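Local coordinates for succinoglycan biosynthesis protein (Bacillus cereus ATCC 14579, PDB 2QGM) that is of unestablished function, possibly a hydrolase of the erythromycin esterase-like family with a suggested link to succinoglycan biosynthesis, at residues I263-T268 with E283-D288; N307-K312 with K318-V323; I314-L319 with V420-S425. All coordinates share one frame; numbering follows the deposited sequence.

Interaction 1 (I263-T268 with E283-D288)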
ATOM      1  N   ILE A 263       4.153  -1.211  18.263  1.00 15.91           N
ATOM      2  CA  ILE A 263       3.370  -1.841  19.308  1.00 16.29           C
ATOM      3  C   ILE A 263       2.575  -0.758  20.047  1.00 16.39           C
ATOM      4  O   ILE A 263       1.406  -0.959  20.384  1.00 15.24           O
ATOM      5  CB  ILE A 263       4.290  -2.621  20.261  1.00 16.70           C
ATOM      6  CG1 ILE A 263       4.865  -3.827  19.503  1.00 15.06           C
ATOM      7  CG2 ILE A 263       3.527  -3.057  21.507  1.00 14.68           C
ATOM      8  CD1 ILE A 263       6.003  -4.550  20.198  1.00 16.33           C
ATOM      9  N   GLU A 264       3.198   0.397  20.281  1.00 16.19           N
ATOM     10  CA  GLU A 264       2.497   1.496  20.942  1.00 18.20           C
ATOM     11  C   GLU A 264       1.354   1.953  20.036  1.00 17.40           C
ATOM     12  O   GLU A 264       0.226   2.138  20.491  1.00 15.54           O
ATOM     13  CB  GLU A 264       3.431   2.681  21.200  1.00 20.01           C
ATOM     14  CG  GLU A 264       2.757   3.828  21.954  1.00 24.63           C
ATOM     15  CD  GLU A 264       3.648   5.048  22.096  1.00 27.04           C
ATOM     16  OE1 GLU A 264       4.849   4.868  22.369  1.00 27.48           O
ATOM     17  OE2 GLU A 264       3.150   6.184  21.948  1.00 29.80           O
ATOM     18  N   LYS A 265       1.648   2.130  18.749  1.00 18.06           N
ATOM     19  CA  LYS A 265       0.629   2.551  17.789  1.00 16.39           C
ATOM     20  C   LYS A 265      -0.568   1.605  17.806  1.00 16.64           C
ATOM     21  O   LYS A 265      -1.710   2.043  17.830  1.00 16.09           O
ATOM     22  CB  LYS A 265       1.213   2.598  16.366  1.00 15.71           C
ATOM     23  CG  LYS A 265       2.216   3.715  16.118  1.00 16.94           C
ATOM     24  CD  LYS A 265       2.677   3.711  14.663  1.00 17.70           C
ATOM     25  CE  LYS A 265       3.632   4.858  14.353  1.00 17.15           C
ATOM     26  NZ  LYS A 265       4.894   4.786  15.126  1.00 21.01           N
ATOM     27  N   PHE A 266      -0.301   0.303  17.797  1.00 14.82           N
ATOM     28  CA  PHE A 266      -1.370  -0.688  17.810  1.00 15.97           C
ATOM     29  C   PHE A 266      -2.295  -0.534  19.029  1.00 17.41           C
ATOM     30  O   PHE A 266      -3.518  -0.536  18.894  1.00 17.28           O
ATOM     31  CB  PHE A 266      -0.754  -2.097  17.753  1.00 16.52           C
ATOM     32  CG  PHE A 266      -1.766  -3.212  17.718  1.00 16.74           C
ATOM     33  CD1 PHE A 266      -2.264  -3.764  18.896  1.00 18.03           C
ATOM     34  CD2 PHE A 266      -2.205  -3.732  16.499  1.00 17.87           C
ATOM     35  CE1 PHE A 266      -3.182  -4.824  18.860  1.00 19.09           C
ATOM     36  CE2 PHE A 266      -3.117  -4.782  16.455  1.00 18.72           C
ATOM     37  CZ  PHE A 266      -3.605  -5.332  17.640  1.00 16.91           C
ATOM     38  N   THR A 267      -1.710  -0.384  20.215  1.00 17.97           N
ATOM     39  CA  THR A 267      -2.494  -0.236  21.444  1.00 17.60           C
ATOM     40  C   THR A 267      -3.197   1.118  21.538  1.00 19.02           C
ATOM     41  O   THR A 267      -4.181   1.267  22.267  1.00 18.44           O
ATOM     42  CB  THR A 267      -1.603  -0.418  22.695  1.00 19.32           C
ATOM     43  OG1 THR A 267      -0.611   0.614  22.733  1.00 19.77           O
ATOM     44  CG2 THR A 267      -0.922  -1.782  22.667  1.00 17.94           C
ATOM     45  N   THR A 268      -2.691   2.103  20.802  1.00 19.36           N
ATOM     46  CA  THR A 268      -3.278   3.445  20.810  1.00 18.63           C
ATOM     47  C   THR A 268      -4.447   3.512  19.830  1.00 19.20           C
ATOM     48  O   THR A 268      -5.478   4.126  20.104  1.00 19.30           O
ATOM     49  CB  THR A 268      -2.234   4.514  20.417  1.00 16.19           C
ATOM     50  OG1 THR A 268      -1.132   4.461  21.329  1.00 16.23           O
ATOM     51  CG2 THR A 268      -2.854   5.907  20.452  1.00 18.38           C
ATOM     52  N   GLU A 283      -5.064   4.968   9.537  1.00 15.93           N
ATOM     53  CA  GLU A 283      -4.522   5.615   8.333  1.00 16.43           C
ATOM     54  C   GLU A 283      -3.350   6.529   8.689  1.00 16.79           C
ATOM     55  O   GLU A 283      -2.368   6.629   7.946  1.00 17.35           O
ATOM     56  CB  GLU A 283      -5.625   6.399   7.610  1.00 16.34           C
ATOM     57  CG  GLU A 283      -6.793   5.537   7.127  1.00 18.15           C
ATOM     58  CD  GLU A 283      -6.357   4.364   6.251  1.00 17.75           C
ATOM     59  OE1 GLU A 283      -5.812   4.590   5.148  1.00 17.02           O
ATOM     60  OE2 GLU A 283      -6.565   3.210   6.672  1.00 17.04           O
ATOM     61  N   GLN A 284      -3.462   7.187   9.835  1.00 17.84           N
ATOM     62  CA  GLN A 284      -2.425   8.073  10.330  1.00 17.92           C
ATOM     63  C   GLN A 284      -1.123   7.263  10.459  1.00 17.16           C
ATOM     64  O   GLN A 284      -0.069   7.679   9.977  1.00 16.24           O
ATOM     65  CB  GLN A 284      -2.865   8.609  11.692  1.00 22.51           C
ATOM     66  CG  GLN A 284      -2.154   9.829  12.222  1.00 29.19           C
ATOM     67  CD  GLN A 284      -2.934  10.425  13.382  1.00 31.30           C
ATOM     68  OE1 GLN A 284      -4.118  10.747  13.239  1.00 33.30           O
ATOM     69  NE2 GLN A 284      -2.284  10.567  14.536  1.00 29.44           N
ATOM     70  N   TYR A 285      -1.215   6.094  11.085  1.00 15.32           N
ATOM     71  CA  TYR A 285      -0.056   5.242  11.283  1.00 15.76           C
ATOM     72  C   TYR A 285       0.510   4.659   9.993  1.00 15.33           C
ATOM     73  O   TYR A 285       1.721   4.450   9.885  1.00 17.17           O
ATOM     74  CB  TYR A 285      -0.387   4.137  12.292  1.00 13.49           C
ATOM     75  CG  TYR A 285      -0.733   4.700  13.656  1.00 16.89           C
ATOM     76  CD1 TYR A 285      -0.202   5.920  14.075  1.00 18.24           C
ATOM     77  CD2 TYR A 285      -1.563   4.011  14.534  1.00 16.45           C
ATOM     78  CE1 TYR A 285      -0.491   6.442  15.339  1.00 17.29           C
ATOM     79  CE2 TYR A 285      -1.860   4.523  15.801  1.00 19.71           C
ATOM     80  CZ  TYR A 285      -1.317   5.738  16.196  1.00 16.40           C
ATOM     81  OH  TYR A 285      -1.588   6.248  17.451  1.00 18.33           O
ATOM     82  N   LEU A 286      -0.339   4.393   9.005  1.00 16.86           N
ATOM     83  CA  LEU A 286       0.188   3.886   7.742  1.00 15.28           C
ATOM     84  C   LEU A 286       1.128   4.957   7.197  1.00 17.35           C
ATOM     85  O   LEU A 286       2.248   4.663   6.774  1.00 16.38           O
ATOM     86  CB  LEU A 286      -0.928   3.648   6.728  1.00 15.16           C
ATOM     87  CG  LEU A 286      -1.827   2.434   6.954  1.00 15.59           C
ATOM     88  CD1 LEU A 286      -2.853   2.366   5.823  1.00 16.56           C
ATOM     89  CD2 LEU A 286      -0.983   1.149   6.982  1.00 19.06           C
ATOM     90  N   ALA A 287       0.652   6.201   7.213  1.00 17.01           N
ATOM     91  CA  ALA A 287       1.428   7.337   6.736  1.00 17.43           C
ATOM     92  C   ALA A 287       2.694   7.524   7.553  1.00 17.55           C
ATOM     93  O   ALA A 287       3.770   7.756   6.995  1.00 16.78           O
ATOM     94  CB  ALA A 287       0.584   8.605   6.777  1.00 16.96           C
ATOM     95  N   ASP A 288       2.572   7.431   8.875  1.00 15.58           N
ATOM     96  CA  ASP A 288       3.733   7.593   9.743  1.00 16.43           C
ATOM     97  C   ASP A 288       4.804   6.569   9.387  1.00 16.72           C
ATOM     98  O   ASP A 288       5.980   6.901   9.272  1.00 17.69           O
ATOM     99  CB  ASP A 288       3.349   7.407  11.215  1.00 15.92           C
ATOM    100  CG  ASP A 288       2.505   8.545  11.758  1.00 18.47           C
ATOM    101  OD1 ASP A 288       2.483   9.643  11.151  1.00 17.56           O
ATOM    102  OD2 ASP A 288       1.867   8.332  12.807  1.00 16.04           O
TER
HETATM  103  O   HOH W   1       1.015   5.748  19.048  1.00 26.65           O

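Interaction 2 (N307-K312 with K318-V323)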
ATOM      1  N   ASN A 307      -6.024   1.294  -3.892  1.00 14.38           N
ATOM      2  CA  ASN A 307      -6.313   2.656  -4.349  1.00 14.92           C
ATOM      3  C   ASN A 307      -6.831   3.483  -3.180  1.00 16.75           C
ATOM      4  O   ASN A 307      -6.461   4.638  -2.999  1.00 14.41           O
ATOM      5  CB  ASN A 307      -7.411   2.663  -5.416  1.00 16.36           C
ATOM      6  CG  ASN A 307      -6.893   2.386  -6.812  1.00 13.24           C
ATOM      7  OD1 ASN A 307      -5.687   2.397  -7.067  1.00 16.24           O
ATOM      8  ND2 ASN A 307      -7.819   2.161  -7.742  1.00 15.05           N
ATOM      9  N   ILE A 308      -7.722   2.884  -2.400  1.00 15.95           N
ATOM     10  CA  ILE A 308      -8.322   3.567  -1.260  1.00 18.89           C
ATOM     11  C   ILE A 308      -7.318   4.232  -0.315  1.00 17.99           C
ATOM     12  O   ILE A 308      -7.518   5.374   0.105  1.00 17.68           O
ATOM     13  CB  ILE A 308      -9.182   2.583  -0.445  1.00 19.60           C
ATOM     14  CG1 ILE A 308     -10.386   2.137  -1.274  1.00 23.08           C
ATOM     15  CG2 ILE A 308      -9.592   3.222   0.883  1.00 22.64           C
ATOM     16  CD1 ILE A 308     -11.360   3.246  -1.613  1.00 26.10           C
ATOM     17  N   HIS A 309      -6.244   3.521   0.014  1.00 16.33           N
ATOM     18  CA  HIS A 309      -5.247   4.040   0.941  1.00 17.75           C
ATOM     19  C   HIS A 309      -4.231   5.027   0.377  1.00 18.70           C
ATOM     20  O   HIS A 309      -3.737   5.879   1.108  1.00 18.32           O
ATOM     21  CB  HIS A 309      -4.514   2.870   1.612  1.00 16.98           C
ATOM     22  CG  HIS A 309      -5.413   1.985   2.415  1.00 18.61           C
ATOM     23  ND1 HIS A 309      -5.961   2.373   3.616  1.00 19.54           N
ATOM     24  CD2 HIS A 309      -5.895   0.743   2.162  1.00 20.65           C
ATOM     25  CE1 HIS A 309      -6.742   1.408   4.073  1.00 20.24           C
ATOM     26  NE2 HIS A 309      -6.718   0.410   3.207  1.00 19.33           N
ATOM     27  N   ILE A 310      -3.914   4.925  -0.912  1.00 16.44           N
ATOM     28  CA  ILE A 310      -2.943   5.846  -1.492  1.00 16.67           C
ATOM     29  C   ILE A 310      -3.557   7.134  -2.044  1.00 15.33           C
ATOM     30  O   ILE A 310      -2.849   8.120  -2.259  1.00 15.84           O
ATOM     31  CB  ILE A 310      -2.096   5.156  -2.606  1.00 18.60           C
ATOM     32  CG1 ILE A 310      -2.974   4.735  -3.779  1.00 18.38           C
ATOM     33  CG2 ILE A 310      -1.360   3.956  -2.024  1.00 19.22           C
ATOM     34  CD1 ILE A 310      -3.046   5.765  -4.896  1.00 21.45           C
ATOM     35  N   ALA A 311      -4.875   7.133  -2.247  1.00 16.96           N
ATOM     36  CA  ALA A 311      -5.594   8.290  -2.794  1.00 15.64           C
ATOM     37  C   ALA A 311      -5.448   9.587  -2.006  1.00 17.84           C
ATOM     38  O   ALA A 311      -5.308   9.583  -0.786  1.00 17.57           O
ATOM     39  CB  ALA A 311      -7.079   7.952  -2.933  1.00 16.42           C
ATOM     40  N   LYS A 312      -5.502  10.699  -2.727  1.00 17.16           N
ATOM     41  CA  LYS A 312      -5.388  12.011  -2.119  1.00 17.15           C
ATOM     42  C   LYS A 312      -6.648  12.362  -1.333  1.00 18.35           C
ATOM     43  O   LYS A 312      -6.601  13.160  -0.391  1.00 17.83           O
ATOM     44  CB  LYS A 312      -5.151  13.067  -3.199  1.00 16.81           C
ATOM     45  CG  LYS A 312      -3.864  12.858  -3.970  1.00 18.93           C
ATOM     46  CD  LYS A 312      -3.672  13.912  -5.044  1.00 17.93           C
ATOM     47  CE  LYS A 312      -4.603  13.695  -6.229  1.00 19.17           C
ATOM     48  NZ  LYS A 312      -4.359  14.701  -7.310  1.00 19.99           N
ATOM     49  N   LYS A 318     -17.987   5.941   3.880  1.00 31.49           N
ATOM     50  CA  LYS A 318     -18.515   5.185   5.011  1.00 32.20           C
ATOM     51  C   LYS A 318     -17.531   4.195   5.623  1.00 32.47           C
ATOM     52  O   LYS A 318     -17.512   4.013   6.842  1.00 32.08           O
ATOM     53  CB  LYS A 318     -19.820   4.483   4.621  1.00 34.65           C
ATOM     54  CG  LYS A 318     -20.999   5.448   4.516  1.00 37.44           C
ATOM     55  CD  LYS A 318     -22.305   4.759   4.145  1.00 39.33           C
ATOM     56  CE  LYS A 318     -23.453   5.767   4.114  1.00 39.89           C
ATOM     57  NZ  LYS A 318     -24.736   5.162   3.661  1.00 41.85           N
ATOM     58  N   LEU A 319     -16.707   3.561   4.792  1.00 30.76           N
ATOM     59  CA  LEU A 319     -15.722   2.604   5.299  1.00 29.59           C
ATOM     60  C   LEU A 319     -14.391   3.268   5.609  1.00 28.68           C
ATOM     61  O   LEU A 319     -13.708   2.898   6.563  1.00 27.23           O
ATOM     62  CB  LEU A 319     -15.493   1.476   4.295  1.00 32.34           C
ATOM     63  CG  LEU A 319     -16.618   0.452   4.137  1.00 33.52           C
ATOM     64  CD1 LEU A 319     -16.149  -0.680   3.232  1.00 35.16           C
ATOM     65  CD2 LEU A 319     -16.999  -0.096   5.501  1.00 33.73           C
ATOM     66  N   TYR A 320     -14.021   4.249   4.797  1.00 26.37           N
ATOM     67  CA  TYR A 320     -12.763   4.953   5.008  1.00 26.56           C
ATOM     68  C   TYR A 320     -12.923   6.461   4.908  1.00 24.66           C
ATOM     69  O   TYR A 320     -12.599   7.058   3.882  1.00 23.72           O
ATOM     70  CB  TYR A 320     -11.731   4.469   3.992  1.00 26.96           C
ATOM     71  CG  TYR A 320     -11.257   3.071   4.272  1.00 29.22           C
ATOM     72  CD1 TYR A 320     -10.356   2.822   5.298  1.00 30.45           C
ATOM     73  CD2 TYR A 320     -11.733   1.990   3.535  1.00 30.76           C
ATOM     74  CE1 TYR A 320      -9.939   1.533   5.591  1.00 33.78           C
ATOM     75  CE2 TYR A 320     -11.323   0.688   3.820  1.00 33.32           C
ATOM     76  CZ  TYR A 320     -10.425   0.471   4.850  1.00 33.47           C
ATOM     77  OH  TYR A 320     -10.022  -0.810   5.156  1.00 37.80           O
ATOM     78  N   PRO A 321     -13.436   7.098   5.977  1.00 24.08           N
ATOM     79  CA  PRO A 321     -13.640   8.551   6.020  1.00 22.99           C
ATOM     80  C   PRO A 321     -12.303   9.287   6.078  1.00 22.28           C
ATOM     81  O   PRO A 321     -12.227  10.493   5.853  1.00 22.49           O
ATOM     82  CB  PRO A 321     -14.476   8.742   7.282  1.00 22.74           C
ATOM     83  CG  PRO A 321     -13.977   7.646   8.167  1.00 23.89           C
ATOM     84  CD  PRO A 321     -13.926   6.471   7.216  1.00 23.21           C
ATOM     85  N   TYR A 322     -11.249   8.545   6.403  1.00 22.23           N
ATOM     86  CA  TYR A 322      -9.895   9.090   6.442  1.00 21.88           C
ATOM     87  C   TYR A 322      -9.013   8.045   5.782  1.00 20.76           C
ATOM     88  O   TYR A 322      -9.273   6.849   5.903  1.00 19.35           O
ATOM     89  CB  TYR A 322      -9.409   9.324   7.881  1.00 22.61           C
ATOM     90  CG  TYR A 322     -10.279  10.284   8.655  1.00 25.34           C
ATOM     91  CD1 TYR A 322     -11.341   9.823   9.425  1.00 24.27           C
ATOM     92  CD2 TYR A 322     -10.081  11.663   8.564  1.00 26.98           C
ATOM     93  CE1 TYR A 322     -12.194  10.709  10.084  1.00 29.28           C
ATOM     94  CE2 TYR A 322     -10.931  12.562   9.219  1.00 29.79           C
ATOM     95  CZ  TYR A 322     -11.986  12.075   9.973  1.00 30.07           C
ATOM     96  OH  TYR A 322     -12.854  12.948  10.590  1.00 33.74           O
ATOM     97  N   VAL A 323      -7.993   8.488   5.056  1.00 19.40           N
ATOM     98  CA  VAL A 323      -7.079   7.554   4.412  1.00 18.94           C
ATOM     99  C   VAL A 323      -5.647   8.068   4.489  1.00 18.46           C
ATOM    100  O   VAL A 323      -5.409   9.276   4.524  1.00 17.78           O
ATOM    101  CB  VAL A 323      -7.452   7.290   2.926  1.00 18.40           C
ATOM    102  CG1 VAL A 323      -8.833   6.663   2.835  1.00 19.62           C
ATOM    103  CG2 VAL A 323      -7.388   8.582   2.133  1.00 20.39           C
TER
HETATM  104  O   HOH W   2      -8.276  -1.815   3.542  1.00 30.52           O

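Interaction 3 (I314-L319 with V420-S425)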
ATOM      1  N   ILE A 314     -11.132  11.043  -0.439  1.00 22.02           N
ATOM      2  CA  ILE A 314     -12.032   9.984   0.008  1.00 23.87           C
ATOM      3  C   ILE A 314     -12.897   9.392  -1.098  1.00 23.17           C
ATOM      4  O   ILE A 314     -13.657  10.101  -1.756  1.00 22.69           O
ATOM      5  CB  ILE A 314     -12.980  10.496   1.103  1.00 27.34           C
ATOM      6  CG1 ILE A 314     -13.319  11.966   0.834  1.00 31.34           C
ATOM      7  CG2 ILE A 314     -12.351  10.290   2.475  1.00 32.02           C
ATOM      8  CD1 ILE A 314     -14.536  12.490   1.589  1.00 32.34           C
ATOM      9  N   ILE A 315     -12.794   8.082  -1.272  1.00 22.53           N
ATOM     10  CA  ILE A 315     -13.581   7.386  -2.272  1.00 23.68           C
ATOM     11  C   ILE A 315     -14.785   6.731  -1.602  1.00 23.84           C
ATOM     12  O   ILE A 315     -15.925   6.944  -2.012  1.00 24.02           O
ATOM     13  CB  ILE A 315     -12.738   6.313  -2.982  1.00 22.86           C
ATOM     14  CG1 ILE A 315     -11.561   6.972  -3.693  1.00 22.36           C
ATOM     15  CG2 ILE A 315     -13.590   5.553  -3.979  1.00 22.84           C
ATOM     16  CD1 ILE A 315     -10.675   5.992  -4.426  1.00 21.73           C
ATOM     17  N   ASP A 316     -14.515   5.948  -0.561  1.00 25.70           N
ATOM     18  CA  ASP A 316     -15.540   5.245   0.209  1.00 26.52           C
ATOM     19  C   ASP A 316     -15.654   5.971   1.553  1.00 28.04           C
ATOM     20  O   ASP A 316     -14.955   5.643   2.508  1.00 26.14           O
ATOM     21  CB  ASP A 316     -15.103   3.792   0.441  1.00 27.02           C
ATOM     22  CG  ASP A 316     -16.228   2.909   0.953  1.00 28.50           C
ATOM     23  OD1 ASP A 316     -17.078   3.404   1.720  1.00 29.41           O
ATOM     24  OD2 ASP A 316     -16.253   1.711   0.593  1.00 28.84           O
ATOM     25  N   GLU A 317     -16.540   6.955   1.629  1.00 29.28           N
ATOM     26  CA  GLU A 317     -16.680   7.733   2.855  1.00 30.97           C
ATOM     27  C   GLU A 317     -17.173   6.971   4.083  1.00 30.48           C
ATOM     28  O   GLU A 317     -16.810   7.316   5.206  1.00 30.23           O
ATOM     29  CB  GLU A 317     -17.588   8.939   2.602  1.00 33.66           C
ATOM     30  CG  GLU A 317     -17.539   9.987   3.707  1.00 37.50           C
ATOM     31  CD  GLU A 317     -18.161  11.298   3.269  1.00 40.80           C
ATOM     32  OE1 GLU A 317     -17.724  11.835   2.228  1.00 42.78           O
ATOM     33  OE2 GLU A 317     -19.071  11.796   3.963  1.00 42.29           O
ATOM     34  N   LYS A 318     -17.987   5.941   3.880  1.00 31.49           N
ATOM     35  CA  LYS A 318     -18.515   5.185   5.011  1.00 32.20           C
ATOM     36  C   LYS A 318     -17.531   4.195   5.623  1.00 32.47           C
ATOM     37  O   LYS A 318     -17.512   4.013   6.842  1.00 32.08           O
ATOM     38  CB  LYS A 318     -19.820   4.483   4.621  1.00 34.65           C
ATOM     39  CG  LYS A 318     -20.999   5.448   4.516  1.00 37.44           C
ATOM     40  CD  LYS A 318     -22.305   4.759   4.145  1.00 39.33           C
ATOM     41  CE  LYS A 318     -23.453   5.767   4.114  1.00 39.89           C
ATOM     42  NZ  LYS A 318     -24.736   5.162   3.661  1.00 41.85           N
ATOM     43  N   LEU A 319     -16.707   3.561   4.792  1.00 30.76           N
ATOM     44  CA  LEU A 319     -15.722   2.604   5.299  1.00 29.59           C
ATOM     45  C   LEU A 319     -14.391   3.268   5.609  1.00 28.68           C
ATOM     46  O   LEU A 319     -13.708   2.898   6.563  1.00 27.23           O
ATOM     47  CB  LEU A 319     -15.493   1.476   4.295  1.00 32.34           C
ATOM     48  CG  LEU A 319     -16.618   0.452   4.137  1.00 33.52           C
ATOM     49  CD1 LEU A 319     -16.149  -0.680   3.232  1.00 35.16           C
ATOM     50  CD2 LEU A 319     -16.999  -0.096   5.501  1.00 33.73           C
ATOM     51  N   VAL A 420     -19.827  -1.242  -5.382  1.00 27.74           N
ATOM     52  CA  VAL A 420     -18.415  -1.172  -5.743  1.00 25.96           C
ATOM     53  C   VAL A 420     -18.073   0.041  -6.608  1.00 25.16           C
ATOM     54  O   VAL A 420     -16.951   0.170  -7.098  1.00 26.42           O
ATOM     55  CB  VAL A 420     -17.958  -2.470  -6.469  1.00 25.33           C
ATOM     56  CG1 VAL A 420     -17.898  -3.627  -5.471  1.00 26.02           C
ATOM     57  CG2 VAL A 420     -18.908  -2.800  -7.610  1.00 26.65           C
ATOM     58  N   TYR A 421     -19.046   0.925  -6.800  1.00 24.25           N
ATOM     59  CA  TYR A 421     -18.839   2.153  -7.568  1.00 23.21           C
ATOM     60  C   TYR A 421     -19.078   3.338  -6.644  1.00 24.22           C
ATOM     61  O   TYR A 421     -20.026   3.341  -5.857  1.00 25.02           O
ATOM     62  CB  TYR A 421     -19.777   2.205  -8.776  1.00 24.10           C
ATOM     63  CG  TYR A 421     -19.220   1.455  -9.960  1.00 23.03           C
ATOM     64  CD1 TYR A 421     -18.169   1.982 -10.709  1.00 22.99           C
ATOM     65  CD2 TYR A 421     -19.708   0.201 -10.306  1.00 24.14           C
ATOM     66  CE1 TYR A 421     -17.618   1.273 -11.777  1.00 23.47           C
ATOM     67  CE2 TYR A 421     -19.167  -0.520 -11.366  1.00 22.94           C
ATOM     68  CZ  TYR A 421     -18.122   0.020 -12.099  1.00 23.64           C
ATOM     69  OH  TYR A 421     -17.585  -0.697 -13.139  1.00 22.13           O
ATOM     70  N   PHE A 422     -18.211   4.340  -6.740  1.00 22.99           N
ATOM     71  CA  PHE A 422     -18.297   5.513  -5.887  1.00 22.62           C
ATOM     72  C   PHE A 422     -18.172   6.822  -6.648  1.00 24.18           C
ATOM     73  O   PHE A 422     -17.253   7.000  -7.452  1.00 23.48           O
ATOM     74  CB  PHE A 422     -17.210   5.426  -4.818  1.00 23.38           C
ATOM     75  CG  PHE A 422     -17.324   4.211  -3.946  1.00 24.26           C
ATOM     76  CD1 PHE A 422     -18.093   4.243  -2.787  1.00 25.45           C
ATOM     77  CD2 PHE A 422     -16.699   3.019  -4.307  1.00 23.49           C
ATOM     78  CE1 PHE A 422     -18.243   3.101  -1.995  1.00 25.40           C
ATOM     79  CE2 PHE A 422     -16.841   1.869  -3.528  1.00 25.65           C
ATOM     80  CZ  PHE A 422     -17.615   1.909  -2.368  1.00 26.09           C
ATOM     81  N   ASP A 423     -19.100   7.734  -6.383  1.00 25.11           N
ATOM     82  CA  ASP A 423     -19.108   9.025  -7.046  1.00 25.90           C
ATOM     83  C   ASP A 423     -18.005   9.937  -6.521  1.00 25.15           C
ATOM     84  O   ASP A 423     -17.968  10.278  -5.338  1.00 23.25           O
ATOM     85  CB  ASP A 423     -20.472   9.691  -6.872  1.00 30.24           C
ATOM     86  CG  ASP A 423     -20.615  10.935  -7.715  1.00 33.04           C
ATOM     87  OD1 ASP A 423     -19.940  11.938  -7.406  1.00 36.18           O
ATOM     88  OD2 ASP A 423     -21.392  10.907  -8.692  1.00 35.41           O
ATOM     89  N   THR A 424     -17.107  10.332  -7.418  1.00 25.01           N
ATOM     90  CA  THR A 424     -15.993  11.197  -7.060  1.00 24.72           C
ATOM     91  C   THR A 424     -15.278  11.689  -8.318  1.00 25.16           C
ATOM     92  O   THR A 424     -15.679  11.369  -9.436  1.00 25.02           O
ATOM     93  CB  THR A 424     -14.978  10.441  -6.162  1.00 25.38           C
ATOM     94  OG1 THR A 424     -13.941  11.336  -5.744  1.00 26.58           O
ATOM     95  CG2 THR A 424     -14.359   9.279  -6.926  1.00 25.03           C
ATOM     96  N   SER A 425     -14.221  12.469  -8.120  1.00 24.63           N
ATOM     97  CA  SER A 425     -13.430  12.998  -9.222  1.00 23.53           C
ATOM     98  C   SER A 425     -12.138  12.208  -9.315  1.00 22.62           C
ATOM     99  O   SER A 425     -11.503  11.931  -8.294  1.00 22.38           O
ATOM    100  CB  SER A 425     -13.121  14.476  -8.988  1.00 25.93           C
ATOM    101  OG  SER A 425     -11.953  14.879  -9.674  1.00 28.52           O
TER

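Interaction 1 (I263-T268 with E283-D288)
The backbone oxygen of Glu264 is gripped three times, by the amide of Thr268 and by the hydroxyls of Thr267 and Thr268, and this ties down the threonine that meets Tyr285 across an antiparallel helical hairpin. Segments 263-268 and 283-288, on helices 253-269 and 276-297, run antiparallel at 166°, their axes 10.9 Å apart at closest approach, so side chains bridge the gap. Thr268 OG1 reaches Glu264 O at 2.8 Å, approaching from above the carbonyl plane. With OG1 committed beside the backbone N (chi1 -59°), the methyl CG2 of Thr268 lies 3.3 Å from Tyr285 OH. A water joins the same two residues, 3.1 Å from Tyr285 OH and only weakly bonded to Thr268 OG1.

Lys265 makes the larger contact. Its CB sits over one face of the Tyr285 ring, 3.7 Å from the centroid, in a CH-pi contact; CG and CD run on across the ring toward CD1, and Lys265 CE passes 4.1 Å from Asp288 CB. Asp288 instead forms its salt bridge through OD1 to Arg331 of helix 324-332. Although the charges are opposite and may attract, Lys265 NZ stops 5.2 Å short of Asp288 OD2.

Interaction 2 (N307-K312 with K318-V323)
The loop that leads into helix 324-332, with Val323 at its N-cap position, folds back over the short helix 307-310, which follows strand 301-304 of the central mixed sheet; this buried packing lies within the erythromycin esterase-like part of the chain. His309 turns its ring edge toward the face of Tyr320 in a T-shaped pair, centroids 4.9 Å apart and planes at 76°. The closest atoms are His309 CE1 and Tyr320 CE1, at 3.5 Å. Both polar ends meet on one water, 2.7 Å from His309 NE2 and 2.6 Å from Tyr320 OH, and it lies in the plane of the imidazole. On the other nitrogen, ND1 bonds to Glu283 OE1 of helix 276-297, so the imidazole is held at two points and its rotation is fixed.

Ile308 packs against the same tyrosine. Its CG1 stands beside the backbone N (chi1 -66°), which swings CG2 anti to that nitrogen and brings Ile308 CG2 3.6 Å from Tyr320 CD2, the two side chains crossing at about a right angle. Val323 fits in behind, its methyls against backbone oxygens: Val323 CG1 is 3.3 Å from Ile308 O, and CG2 is 3.7 Å from Ala311 O.

Interaction 3 (I314-L319 with V420-S425)
The loop backbone passes beside strand 421-425 without pairing with it, closest where the CA atoms of Ile315 and Phe422 are 6.2 Å apart. That strand pairs antiparallel with 404-408 in a two-stranded sheet separate from the large mixed one, and its alternation aims Phe422 and Thr424 at the loop while Tyr421 and Asp423 point away.

Phe422 carries most of the contact. At its base, Ile315 CG2 touches Phe422 CB at 3.7 Å, and Ile315 O lies 3.4 Å from Phe422 CB. Ile315 also rests on Leu407 of the partner strand, so it packs against both strands of the little sheet.

Farther out, Asp316 meets the ring near its rim, with CB above one face. A chi1 of -167° extends the side chain away from its own amide and takes the carboxylate past the CE1-CZ rim, where Asp316 OD2 is 3.3 Å from Phe422 CZ. Carboxylate and ring planes are 36° apart. OD1 is used within the loop, accepting from the amide of Leu319 in an Asx motif that steadies the turn through 316-319. Thr424 contributes less, its hydroxyl bonded to Gln429 and standing off from Ile314 O. In the Asx bond, Leu319 N is 3.1 Å from Asp316 OD1, nearly straight at 160° yet arriving from above the carboxylate plane.

How the interactions relate
Interaction 2 is the buried one and lies between the others. Interaction 1, partly buried, belongs to the helical layer beside it; interaction 3, also partly buried, reaches the small antiparallel sheet. Helix 276-297 serves both 1 and 2, through Tyr285 in the first and Glu283 in the second. Interactions 2 and 3 draw on one loop between helices 307-310 and 324-332, share Lys318 and Leu319, and touch where Ile308 CD1 meets Ile315 CB. An aromatic ring takes part in each contact, but in different company: against a lysine's methylenes in 1, an imidazole edge and an isoleucine in 2, an isoleucine and a carboxylate in 3.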